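Local coordinates for Cobalt/magnesium transport protein CorA (Methanocaldococcus jannaschii, PDB 4EGW), which mediates the influx of magnesium ions as a homopentamer that alternates between open and closed states and is activated by low cytoplasmic magnesium, at residues Y56-D60 with E61-K65; F156-Y159 with H160-E164; M174-E177 with D178-E182. One frame throughout, in Å; residues are numbered along the deposited sequence.

Contact 1. Residues Y56-D60 with E61-K65; sequences YDPKD and EELYK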
loop_
_atom_site.group_PDB
_atom_site.type_symbol
_atom_site.label_atom_id
_atom_site.label_comp_id
_atom_site.label_asym_id
_atom_site.label_seq_id
_atom_site.Cartn_x
_atom_site.Cartn_y
_atom_site.Cartn_z
ATOM N N TYR A 56 -6.714 -11.664 -20.177
ATOM C CA TYR A 56 -7.466 -12.158 -19.042
ATOM C C TYR A 56 -8.462 -13.227 -19.475
ATOM O O TYR A 56 -9.452 -12.922 -20.137
ATOM C CB TYR A 56 -8.207 -10.998 -18.365
ATOM C CG TYR A 56 -9.176 -11.444 -17.286
ATOM C CD1 TYR A 56 -8.979 -12.636 -16.602
ATOM C CD2 TYR A 56 -10.294 -10.680 -16.963
ATOM C CE1 TYR A 56 -9.855 -13.057 -15.629
ATOM C CE2 TYR A 56 -11.179 -11.095 -15.980
ATOM C CZ TYR A 56 -10.954 -12.290 -15.317
ATOM O OH TYR A 56 -11.823 -12.732 -14.338
ATOM N N ASP A 57 -8.190 -14.476 -19.098
ATOM C CA ASP A 57 -9.178 -15.550 -19.182
ATOM C C ASP A 57 -9.748 -15.753 -20.588
ATOM O O ASP A 57 -10.965 -15.715 -20.774
ATOM C CB ASP A 57 -10.314 -15.244 -18.198
ATOM C CG ASP A 57 -11.217 -16.432 -17.939
ATOM O OD1 ASP A 57 -10.703 -17.572 -17.841
ATOM O OD2 ASP A 57 -12.445 -16.214 -17.821
ATOM N N PRO A 58 -8.873 -15.973 -21.581
ATOM C CA PRO A 58 -9.236 -16.006 -23.006
ATOM C C PRO A 58 -9.998 -17.243 -23.491
ATOM O O PRO A 58 -9.641 -18.350 -23.103
ATOM C CB PRO A 58 -7.871 -15.972 -23.698
ATOM C CG PRO A 58 -6.971 -16.661 -22.748
ATOM C CD PRO A 58 -7.440 -16.251 -21.376
ATOM N N LYS A 59 -10.994 -17.060 -24.362
ATOM C CA LYS A 59 -11.598 -18.194 -25.065
ATOM C C LYS A 59 -10.595 -18.612 -26.132
ATOM O O LYS A 59 -10.032 -17.766 -26.824
ATOM C CB LYS A 59 -12.974 -17.844 -25.658
ATOM C CG LYS A 59 -13.048 -16.520 -26.420
ATOM C CD LYS A 59 -14.431 -16.290 -27.032
ATOM C CE LYS A 59 -15.212 -15.193 -26.304
ATOM N NZ LYS A 59 -14.704 -13.814 -26.584
ATOM N N ASP A 60 -10.340 -19.907 -26.252
ATOM C CA ASP A 60 -9.119 -20.323 -26.927
ATOM C C ASP A 60 -9.130 -19.944 -28.392
ATOM O O ASP A 60 -8.128 -20.080 -29.091
ATOM C CB ASP A 60 -8.763 -21.799 -26.670
ATOM C CG ASP A 60 -9.749 -22.753 -27.267
ATOM O OD1 ASP A 60 -10.918 -22.362 -27.440
ATOM O OD2 ASP A 60 -9.346 -23.897 -27.562
ATOM N N GLU A 61 -10.279 -19.463 -28.846
ATOM C CA GLU A 61 -10.350 -18.779 -30.126
ATOM C C GLU A 61 -9.408 -17.569 -30.049
ATOM O O GLU A 61 -8.494 -17.422 -30.868
ATOM C CB GLU A 61 -11.788 -18.323 -30.408
ATOM C CG GLU A 61 -12.858 -19.068 -29.608
ATOM C CD GLU A 61 -13.135 -20.478 -30.125
ATOM O OE1 GLU A 61 -13.104 -20.682 -31.360
ATOM O OE2 GLU A 61 -13.391 -21.381 -29.290
ATOM N N GLU A 62 -9.639 -16.730 -29.034
ATOM C CA GLU A 62 -8.870 -15.511 -28.786
ATOM C C GLU A 62 -7.423 -15.804 -28.399
ATOM O O GLU A 62 -6.518 -15.012 -28.677
ATOM C CB GLU A 62 -9.531 -14.661 -27.686
ATOM C CG GLU A 62 -10.787 -13.892 -28.118
ATOM C CD GLU A 62 -11.017 -12.608 -27.314
ATOM O OE1 GLU A 62 -10.023 -11.917 -26.982
ATOM O OE2 GLU A 62 -12.193 -12.301 -27.000
ATOM N N LEU A 63 -7.206 -16.940 -27.750
ATOM C CA LEU A 63 -5.865 -17.322 -27.335
ATOM C C LEU A 63 -5.005 -17.764 -28.528
ATOM O O LEU A 63 -3.887 -17.285 -28.706
ATOM C CB LEU A 63 -5.932 -18.418 -26.275
ATOM C CG LEU A 63 -4.590 -19.007 -25.831
ATOM C CD1 LEU A 63 -3.654 -17.902 -25.354
ATOM C CD2 LEU A 63 -4.772 -20.075 -24.757
ATOM N N TYR A 64 -5.532 -18.664 -29.351
ATOM C CA TYR A 64 -4.794 -19.138 -30.518
ATOM C C TYR A 64 -4.340 -17.980 -31.399
ATOM O O TYR A 64 -3.205 -17.957 -31.887
ATOM C CB TYR A 64 -5.631 -20.106 -31.345
ATOM C CG TYR A 64 -5.061 -20.310 -32.724
ATOM C CD1 TYR A 64 -3.938 -21.107 -32.925
ATOM C CD2 TYR A 64 -5.629 -19.682 -33.831
ATOM C CE1 TYR A 64 -3.404 -21.283 -34.196
ATOM C CE2 TYR A 64 -5.105 -19.854 -35.103
ATOM C CZ TYR A 64 -3.993 -20.654 -35.281
ATOM O OH TYR A 64 -3.475 -20.824 -36.546
ATOM N N LYS A 65 -5.242 -17.026 -31.604
ATOM C CA LYS A 65 -4.931 -15.799 -32.330
ATOM C C LYS A 65 -3.707 -15.132 -31.705
ATOM O O LYS A 65 -2.821 -14.626 -32.402
ATOM C CB LYS A 65 -6.137 -14.852 -32.269
ATOM C CG LYS A 65 -6.161 -13.747 -33.313
ATOM C CD LYS A 65 -7.575 -13.181 -33.489
ATOM C CE LYS A 65 -7.651 -12.225 -34.676
ATOM N NZ LYS A 65 -9.043 -11.975 -35.147
#
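Lys59 and Glu62 slant across each other at the start of a helix and meet in a salt bridge, Lys59 NZ to Glu62 OE2 at 3.0 Å. The ammonium reaches the carboxylate from its anti side, slightly out of its plane. Lys59 CG lies between the backbone N and the carbonyl carbon (chi1 46°), and bends farther along the chain bring NZ round to the acid. The aliphatic stems touch below the charges, Lys59 CG to Glu62 CG 3.9 Å. A lysine in place of Glu62 would probably leave the Lys59 ammonium without its mate and set two positive ends against each other. The stem of Glu61 runs at about a right angle to that of Lys59, its CG 4.1 Å from Lys59 CG. Its carboxylate stands nearly perpendicular to that of Asp60, with planes 84° apart and Glu61 OE2 3.2 Å from Asp60 OD1; such closeness of two acids would probably raise the affinity of one for a proton. Lys59 is the N-cap residue. Its carbonyl oxygen accepts Leu63 N at 3.1 Å, and Tyr64 N bonds to Asp60 O at 3.0 Å. On the inner side Pro58 CB meets Leu63 CB at 4.0 Å, joining the residue before the N-cap to the fourth residue after it: the positions of a hydrophobic staple. The turn links strand 51-56 to helix 60-70. Pro58, Lys59 and Glu62 all touch Ile27 of a nearby loop, whereas Leu63 packs on Leu77 and Tyr64 on Val74, both of helix 74-80.

Contact 2. Residues F156-Y159 with H160-E164; sequences FLLY and HILNE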
loop_
_atom_site.group_PDB
_atom_site.type_symbol
_atom_site.label_atom_id
_atom_site.label_comp_id
_atom_site.label_asym_id
_atom_site.label_seq_id
_atom_site.Cartn_x
_atom_site.Cartn_y
_atom_site.Cartn_z
ATOM N N PHE A 156 11.585 -2.489 -16.253
ATOM C CA PHE A 156 10.841 -1.658 -15.337
ATOM C C PHE A 156 9.400 -2.080 -15.266
ATOM O O PHE A 156 8.819 -2.185 -14.183
ATOM C CB PHE A 156 10.946 -0.201 -15.775
ATOM C CG PHE A 156 10.607 0.771 -14.694
ATOM C CD1 PHE A 156 11.044 0.551 -13.391
ATOM C CD2 PHE A 156 9.857 1.907 -14.970
ATOM C CE1 PHE A 156 10.739 1.445 -12.375
ATOM C CE2 PHE A 156 9.547 2.808 -13.961
ATOM C CZ PHE A 156 9.989 2.574 -12.655
ATOM N N LEU A 157 8.842 -2.338 -16.447
ATOM C CA LEU A 157 7.428 -2.638 -16.591
ATOM C C LEU A 157 7.121 -3.864 -15.760
ATOM O O LEU A 157 6.108 -3.939 -15.063
ATOM C CB LEU A 157 7.093 -2.893 -18.063
ATOM C CG LEU A 157 5.643 -3.227 -18.426
ATOM C CD1 LEU A 157 4.719 -2.133 -17.965
ATOM C CD2 LEU A 157 5.492 -3.430 -19.921
ATOM N N LEU A 158 8.033 -4.820 -15.827
ATOM C CA LEU A 158 7.886 -6.053 -15.084
ATOM C C LEU A 158 7.739 -5.805 -13.590
ATOM O O LEU A 158 6.754 -6.203 -12.962
ATOM C CB LEU A 158 9.115 -6.896 -15.306
ATOM C CG LEU A 158 9.116 -8.096 -14.390
ATOM C CD1 LEU A 158 7.789 -8.876 -14.526
ATOM C CD2 LEU A 158 10.339 -8.934 -14.733
ATOM N N TYR A 159 8.739 -5.138 -13.035
ATOM C CA TYR A 159 8.753 -4.807 -11.630
ATOM C C TYR A 159 7.460 -4.150 -11.169
ATOM O O TYR A 159 6.943 -4.459 -10.095
ATOM C CB TYR A 159 9.920 -3.879 -11.344
ATOM C CG TYR A 159 9.699 -3.027 -10.131
ATOM C CD1 TYR A 159 9.066 -1.794 -10.236
ATOM C CD2 TYR A 159 10.114 -3.451 -8.880
ATOM C CE1 TYR A 159 8.854 -1.005 -9.130
ATOM C CE2 TYR A 159 9.908 -2.666 -7.763
ATOM C CZ TYR A 159 9.278 -1.443 -7.895
ATOM O OH TYR A 159 9.066 -0.650 -6.788
ATOM N N HIS A 160 6.941 -3.231 -11.968
ATOM C CA HIS A 160 5.754 -2.503 -11.544
ATOM C C HIS A 160 4.570 -3.405 -11.321
ATOM O O HIS A 160 3.920 -3.354 -10.280
ATOM C CB HIS A 160 5.412 -1.398 -12.527
ATOM C CG HIS A 160 6.116 -0.119 -12.222
ATOM N ND1 HIS A 160 6.582 0.176 -10.959
ATOM C CD2 HIS A 160 6.460 0.928 -13.005
ATOM C CE1 HIS A 160 7.171 1.357 -10.974
ATOM N NE2 HIS A 160 7.112 1.835 -12.204
ATOM N N ILE A 161 4.286 -4.234 -12.309
ATOM C CA ILE A 161 3.257 -5.223 -12.134
ATOM C C ILE A 161 3.593 -5.983 -10.857
ATOM O O ILE A 161 2.775 -6.068 -9.940
ATOM C CB ILE A 161 3.216 -6.164 -13.327
ATOM C CG1 ILE A 161 3.466 -5.369 -14.613
ATOM C CG2 ILE A 161 1.884 -6.874 -13.373
ATOM C CD1 ILE A 161 3.619 -6.223 -15.856
ATOM N N LEU A 162 4.808 -6.510 -10.784
ATOM C CA LEU A 162 5.216 -7.271 -9.606
ATOM C C LEU A 162 4.986 -6.430 -8.360
ATOM O O LEU A 162 4.487 -6.912 -7.335
ATOM C CB LEU A 162 6.683 -7.676 -9.707
ATOM C CG LEU A 162 6.941 -9.032 -10.379
ATOM C CD1 LEU A 162 6.021 -9.266 -11.567
ATOM C CD2 LEU A 162 8.402 -9.203 -10.774
ATOM N N ASN A 163 5.337 -5.158 -8.464
ATOM C CA ASN A 163 5.128 -4.248 -7.364
ATOM C C ASN A 163 3.656 -4.107 -7.031
ATOM O O ASN A 163 3.253 -4.309 -5.887
ATOM C CB ASN A 163 5.691 -2.876 -7.676
ATOM C CG ASN A 163 6.025 -2.109 -6.429
ATOM O OD1 ASN A 163 6.453 -2.692 -5.424
ATOM N ND2 ASN A 163 5.833 -0.800 -6.472
ATOM N N GLU A 164 2.851 -3.741 -8.023
ATOM C CA GLU A 164 1.428 -3.585 -7.782
ATOM C C GLU A 164 0.866 -4.841 -7.171
ATOM O O GLU A 164 0.046 -4.771 -6.261
ATOM C CB GLU A 164 0.663 -3.228 -9.049
ATOM C CG GLU A 164 0.541 -1.733 -9.284
ATOM C CD GLU A 164 0.123 -0.977 -8.033
ATOM O OE1 GLU A 164 -0.782 -1.464 -7.311
ATOM O OE2 GLU A 164 0.711 0.099 -7.772
#
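Phe156, Tyr159 and His160 form an aromatic cluster on the first turns of the long helix 156-186, with the imidazole touching both six-membered rings. The Phe156 and His160 rings, four residues apart, have centroids 4.1 Å from each other and planes at 57°, an oblique meeting that places His160 CD2 over one phenyl face, near its rim. The closest approach is Phe156 CZ to His160 NE2, 3.0 Å. Tyr159 lies farther off, its centroid 5.0 Å from that of His160 and the planes again oblique; here CE1 of Tyr159 comes to 3.1 Å from His160 ND1. With CG anti to the backbone N (chi1 155°), the phenol slants toward the C-terminal side, beside Asn163, whose side chain points the same way. Asn163 CB sits over the ring face in a CH-pi contact, 4.1 Å from the Tyr159 ring centroid, and the amide lies only 21° from parallel with the ring. Around this group, Phe156 receives a cation-pi contact from Arg152 and touches Asn238, and Tyr159 and Asn163 rest on Leu242; Asn238 and Leu242 belong to helix 233-270. The phenol OH also makes a weak hydrogen bond to a hexane-1,6-diol, probably from the crystallisation liquor. Other faces of the helix are largely apolar: Leu157 and Ile161 press on Leu123 of strand 122-127, Ile161 also on helix 132-143, while Leu158 and Leu162 meet Leu223 of helix 193-225. The backbone bond His160 N to Phe156 O, 3.1 Å, sets the two residues one turn apart, where their rings can meet. Beside the Leu158 CD1 to Leu162 CD1 contact of 3.5 Å, Leu162 N donates to Leu158 O at 2.9 Å.

Contact 3. Residues M174-E177 with D178-E182; sequences MNLE and DELEE. With BU1 (1,4-butanediol), chain G.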
loop_
_atom_site.group_PDB
_atom_site.type_symbol
_atom_site.label_atom_id
_atom_site.label_comp_id
_atom_site.label_asym_id
_atom_site.label_seq_id
_atom_site.Cartn_x
_atom_site.Cartn_y
_atom_site.Cartn_z
ATOM N N MET A 174 -2.402 -5.484 5.950
ATOM C CA MET A 174 -2.666 -4.422 6.900
ATOM C C MET A 174 -4.166 -4.432 7.189
ATOM O O MET A 174 -4.598 -4.197 8.315
ATOM C CB MET A 174 -2.153 -3.083 6.369
ATOM C CG MET A 174 -0.744 -3.195 5.776
ATOM S SD MET A 174 0.143 -1.635 5.595
ATOM C CE MET A 174 -1.087 -0.625 4.769
ATOM N N ASN A 175 -4.950 -4.757 6.166
ATOM C CA ASN A 175 -6.392 -4.933 6.312
ATOM C C ASN A 175 -6.754 -6.130 7.180
ATOM O O ASN A 175 -7.485 -6.011 8.160
ATOM C CB ASN A 175 -7.033 -5.118 4.942
ATOM C CG ASN A 175 -7.471 -3.803 4.312
ATOM O OD1 ASN A 175 -7.299 -2.729 4.893
ATOM N ND2 ASN A 175 -8.044 -3.888 3.110
ATOM N N LEU A 176 -6.249 -7.297 6.812
ATOM C CA LEU A 176 -6.507 -8.479 7.608
ATOM C C LEU A 176 -6.153 -8.191 9.053
ATOM O O LEU A 176 -6.820 -8.676 9.966
ATOM C CB LEU A 176 -5.696 -9.662 7.100
ATOM C CG LEU A 176 -5.643 -10.838 8.069
ATOM C CD1 LEU A 176 -5.693 -12.154 7.308
ATOM C CD2 LEU A 176 -4.408 -10.765 8.970
ATOM N N GLU A 177 -5.106 -7.390 9.254
ATOM C CA GLU A 177 -4.657 -7.043 10.593
ATOM C C GLU A 177 -5.781 -6.394 11.373
ATOM O O GLU A 177 -5.908 -6.595 12.577
ATOM C CB GLU A 177 -3.450 -6.107 10.547
ATOM C CG GLU A 177 -3.178 -5.421 11.882
ATOM C CD GLU A 177 -1.728 -5.013 12.062
ATOM O OE1 GLU A 177 -1.143 -4.431 11.120
ATOM O OE2 GLU A 177 -1.172 -5.276 13.150
ATOM N N ASP A 178 -6.598 -5.612 10.676
ATOM C CA ASP A 178 -7.748 -4.962 11.296
ATOM C C ASP A 178 -8.676 -6.015 11.865
ATOM O O ASP A 178 -9.054 -5.967 13.034
ATOM C CB ASP A 178 -8.527 -4.129 10.272
ATOM C CG ASP A 178 -7.769 -2.893 9.805
ATOM O OD1 ASP A 178 -6.515 -2.911 9.778
ATOM O OD2 ASP A 178 -8.446 -1.902 9.448
ATOM N N GLU A 179 -9.043 -6.968 11.017
ATOM C CA GLU A 179 -9.973 -8.012 11.397
ATOM C C GLU A 179 -9.478 -8.715 12.648
ATOM O O GLU A 179 -10.273 -9.225 13.438
ATOM C CB GLU A 179 -10.169 -9.004 10.246
ATOM C CG GLU A 179 -10.740 -8.366 8.994
ATOM C CD GLU A 179 -11.572 -9.323 8.161
ATOM O OE1 GLU A 179 -11.209 -9.549 6.983
ATOM O OE2 GLU A 179 -12.596 -9.830 8.678
ATOM N N LEU A 180 -8.163 -8.727 12.834
ATOM C CA LEU A 180 -7.582 -9.349 14.012
ATOM C C LEU A 180 -7.916 -8.544 15.261
ATOM O O LEU A 180 -8.448 -9.087 16.238
ATOM C CB LEU A 180 -6.066 -9.484 13.867
ATOM C CG LEU A 180 -5.537 -10.421 12.781
ATOM C CD1 LEU A 180 -4.032 -10.442 12.858
ATOM C CD2 LEU A 180 -6.104 -11.829 12.922
ATOM N N GLU A 181 -7.613 -7.249 15.223
ATOM C CA GLU A 181 -7.958 -6.372 16.333
ATOM C C GLU A 181 -9.460 -6.468 16.633
ATOM O O GLU A 181 -9.863 -6.577 17.797
ATOM C CB GLU A 181 -7.530 -4.922 16.055
ATOM C CG GLU A 181 -6.055 -4.603 16.377
ATOM C CD GLU A 181 -5.781 -4.373 17.875
ATOM O OE1 GLU A 181 -6.264 -3.360 18.434
ATOM O OE2 GLU A 181 -5.068 -5.202 18.492
ATOM N N GLU A 182 -10.278 -6.447 15.580
ATOM C CA GLU A 182 -11.734 -6.556 15.729
ATOM C C GLU A 182 -12.128 -7.929 16.260
ATOM O O GLU A 182 -13.181 -8.087 16.879
ATOM C CB GLU A 182 -12.469 -6.274 14.403
ATOM C CG GLU A 182 -12.623 -4.787 14.039
ATOM C CD GLU A 182 -13.757 -4.521 13.045
ATOM O OE1 GLU A 182 -14.749 -5.287 13.048
ATOM O OE2 GLU A 182 -13.659 -3.546 12.263
HETATM C C1 BU1 G . -3.019 -8.027 16.546
HETATM C C2 BU1 G . -1.798 -7.559 15.837
HETATM C C3 BU1 G . -1.118 -8.499 14.898
HETATM C C4 BU1 G . 0.007 -7.927 14.106
HETATM O O5 BU1 G . -4.211 -7.978 15.855
HETATM O O6 BU1 G . 0.109 -6.545 14.071
#
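Glu177 O is gripped by two amides of the following turn, Glu181 N at 3.2 Å and, in a weak bond, Leu180 N at 3.1 Å. Leu180 N is shared, since it also bonds to Leu176 O at 3.2 Å. On the apolar side Leu176 CD2 touches Leu180 CD1, 3.9 Å apart, and the pair faces the neighbouring helices: Leu176 meets Leu202, Leu206 and Tyr256, and Leu180 meets Leu260 and Met263. Glu177 swings its chain away from its own amide (chi1 164°) and runs extended, bringing the carboxylate to one end of a 1,4-butanediol; the OE2 approach there is implausibly short and doubtful. The diol's other end, O5, lies 3.1 Å from Leu180 CB. Asn175 turns instead to the second subunit, hydrogen-bonding Asn175 and Arg171 of that chain. Glu181 OE2 lies close to Glu184 OE1, and the nearest atom of the Glu181 side chain is about 4 Å from a bound magnesium ion. A long helix with leucines packed on its neighbours and several acids along it is consistent with the acid-rich helical bundle of the CorA cytoplasmic domain; Glu177, Leu180 and Glu181 supply half of the six-residue diol pocket.

The three contacts follow one another along the chain without touching. Contact 1 opens helix 60-70 after strand 51-56 of the mixed sheet, whereas contacts 2 and 3 are successive parts of helix 156-186, their centres about 27 Å apart. The centre of contact 2 lies about 9 Å from that of the chain, where helix 156-186 packs on strand 122-127, the sheet neighbour of strand 51-56, and about 24 Å from that of contact 1. Contacts 1 and 3 lie on opposite sides of the chain's centre, about 39 Å between centres. Helix 156-186 thus joins the alpha/beta part to the helical bundle near the bound magnesium, consistent with passing magnesium-dependent shifts along the subunit.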